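Uncharacterized protein (Leptospirillum rubarum, PDB 3O2I) is of unknown function, belongs to a family of uncharacterised proteins and forms a two-chain assembly in which a beta-sheet continues across the subunit interface. Local coordinates at residues B[41-45]-B[90-95]. Numbering follows the deposited sequence.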
loop_
_atom_site.group_PDB
_atom_site.type_symbol
_atom_site.label_atom_id
_atom_site.label_comp_id
_atom_site.label_asym_id
_atom_site.label_seq_id
_atom_site.Cartn_x
_atom_site.Cartn_y
_atom_site.Cartn_z
ATOM N N VAL B 41 -4.247 -13.153 1.575
ATOM C CA VAL B 41 -2.822 -12.872 1.659
ATOM C C VAL B 41 -2.491 -11.608 0.876
ATOM O O VAL B 41 -2.824 -11.495 -0.304
ATOM C CB VAL B 41 -1.984 -14.039 1.113
ATOM C CG1 VAL B 41 -0.502 -13.742 1.271
ATOM C CG2 VAL B 41 -2.353 -15.323 1.823
ATOM N N ARG B 42 -1.850 -10.652 1.537
ATOM C CA ARG B 42 -1.394 -9.451 0.859
ATOM C C ARG B 42 0.126 -9.323 0.940
ATOM O O ARG B 42 0.706 -9.307 2.024
ATOM C CB ARG B 42 -2.090 -8.201 1.419
ATOM C CG ARG B 42 -3.501 -8.010 0.877
ATOM C CD ARG B 42 -4.272 -6.887 1.564
ATOM N NE ARG B 42 -5.662 -6.904 1.123
ATOM C CZ ARG B 42 -6.126 -6.245 0.062
ATOM N NH1 ARG B 42 -7.412 -6.342 -0.268
ATOM N NH2 ARG B 42 -5.317 -5.482 -0.669
ATOM N N ILE B 43 0.761 -9.258 -0.225
ATOM C CA ILE B 43 2.203 -9.095 -0.309
ATOM C C ILE B 43 2.476 -7.761 -0.961
ATOM O O ILE B 43 1.972 -7.476 -2.049
ATOM C CB ILE B 43 2.863 -10.172 -1.185
ATOM C CG1 ILE B 43 2.367 -11.567 -0.811
ATOM C CG2 ILE B 43 4.383 -10.081 -1.078
ATOM C CD1 ILE B 43 3.202 -12.244 0.248
ATOM N N TYR B 44 3.278 -6.945 -0.295
ATOM C CA TYR B 44 3.636 -5.633 -0.819
ATOM C C TYR B 44 5.100 -5.644 -1.182
ATOM O O TYR B 44 5.949 -5.826 -0.310
ATOM C CB TYR B 44 3.363 -4.538 0.236
ATOM C CG TYR B 44 1.900 -4.423 0.601
ATOM C CD1 TYR B 44 1.035 -3.661 -0.172
ATOM C CD2 TYR B 44 1.381 -5.089 1.704
ATOM C CE1 TYR B 44 -0.307 -3.559 0.143
ATOM C CE2 TYR B 44 0.034 -4.982 2.038
ATOM C CZ TYR B 44 -0.801 -4.219 1.248
ATOM O OH TYR B 44 -2.139 -4.101 1.563
ATOM N N LEU B 45 5.395 -5.441 -2.462
ATOM C CA LEU B 45 6.778 -5.369 -2.936
ATOM C C LEU B 45 7.135 -3.950 -3.366
ATOM O O LEU B 45 6.300 -3.215 -3.877
ATOM C CB LEU B 45 6.988 -6.303 -4.122
ATOM C CG LEU B 45 6.645 -7.780 -3.929
ATOM C CD1 LEU B 45 7.032 -8.552 -5.192
ATOM C CD2 LEU B 45 7.359 -8.351 -2.725
ATOM N N VAL B 90 11.960 -5.541 -3.230
ATOM C CA VAL B 90 12.164 -5.791 -1.809
ATOM C C VAL B 90 10.791 -5.876 -1.171
ATOM O O VAL B 90 9.918 -5.065 -1.470
ATOM C CB VAL B 90 13.044 -4.700 -1.137
ATOM C CG1 VAL B 90 14.355 -4.568 -1.875
ATOM C CG2 VAL B 90 12.344 -3.371 -1.112
ATOM N N GLU B 91 10.578 -6.886 -0.335
ATOM C CA GLU B 91 9.269 -7.068 0.277
ATOM C C GLU B 91 9.109 -6.136 1.461
ATOM O O GLU B 91 9.992 -6.057 2.312
ATOM C CB GLU B 91 9.060 -8.509 0.735
ATOM C CG GLU B 91 7.670 -8.767 1.320
ATOM C CD GLU B 91 7.452 -10.219 1.712
ATOM O OE1 GLU B 91 8.441 -10.983 1.750
ATOM O OE2 GLU B 91 6.290 -10.592 1.983
ATOM N N ALA B 92 7.983 -5.430 1.504
ATOM C CA ALA B 92 7.659 -4.552 2.630
ATOM C C ALA B 92 6.995 -5.388 3.707
ATOM O O ALA B 92 6.477 -6.477 3.426
ATOM C CB ALA B 92 6.738 -3.444 2.186
ATOM N N GLY B 93 7.015 -4.886 4.938
ATOM C CA GLY B 93 6.415 -5.590 6.058
ATOM C C GLY B 93 4.896 -5.522 6.108
ATOM O O GLY B 93 4.258 -6.307 6.811
ATOM N N GLY B 94 4.311 -4.585 5.365
ATOM C CA GLY B 94 2.872 -4.422 5.377
ATOM C C GLY B 94 2.460 -2.986 5.135
ATOM O O GLY B 94 3.299 -2.122 4.894
ATOM N N LEU B 95 1.158 -2.738 5.199
ATOM C CA LEU B 95 0.614 -1.424 4.895
ATOM C C LEU B 95 -0.430 -1.048 5.931
ATOM O O LEU B 95 -1.253 -1.876 6.323
ATOM C CB LEU B 95 -0.007 -1.398 3.494
ATOM C CG LEU B 95 -0.592 -0.070 2.978
ATOM C CD1 LEU B 95 -0.660 -0.042 1.457
ATOM C CD2 LEU B 95 -1.983 0.195 3.576
HETATM O O HOH W 1 3.680 -9.597 3.419
HETATM O O HOH W 2 4.161 -7.610 2.101
#
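Tyr44 meets Leu95 at about a right angle, the leucine CB resting over one face of the phenol ring in a CH-pi contact, 3.9 Å from the ring centroid and 20° off its normal. CB is displaced toward the phenolic end, 3.7 Å from Tyr44 CZ, and Leu95 CD1 reaches on to CE1. Further back along the ring, the CA of Gly94 approaches Tyr44 CD2 obliquely. With CG anti to the carbonyl carbon (chi1 -63°), the ring is carried beneath Gly94 and Leu95. At the root of the same side chain, Ala92 CB packs 4.0 Å from Tyr44 CB. Were Tyr44 replaced by an alanine, Leu95 CB would lose the ring it rests on, which is likely to open a gap beneath Leu95 and Gly94 and let the leucine side chain shift.

One direct backbone bond accompanies this packing: Ala92 N donates to Tyr44 O at 2.8 Å in a nearly straight bond (166°), and beside it Leu45 and Glu91 form an antiparallel non-hydrogen-bonded pair. At the amide of the same Tyr44, direct pairing gives way to water: one molecule accepts from Tyr44 N at 2.6 Å and can donate to Ala92 O. On the sheet face carrying Leu45, CD2 of that leucine lies 3.9 Å from Glu91 CB. The extended chain of Glu91 then runs on to Ile43, Glu91 OE2 lying 3.6 Å from Ile43 CG2. Helix 72-87 packs against Ile43 and Leu45 through Ile76, Ser80 and Leu83, whereas Ile29 of the second subunit packs on Tyr44 and Ala92. Within this chain, strand 90-91 forms the short outer strand of an antiparallel sheet, and the chain then peels away through Gly93 and Gly94 to Leu95, which starts strand 95-101 and pairs in a parallel ladder with a strand of the second subunit, an intersubunit beta-sheet.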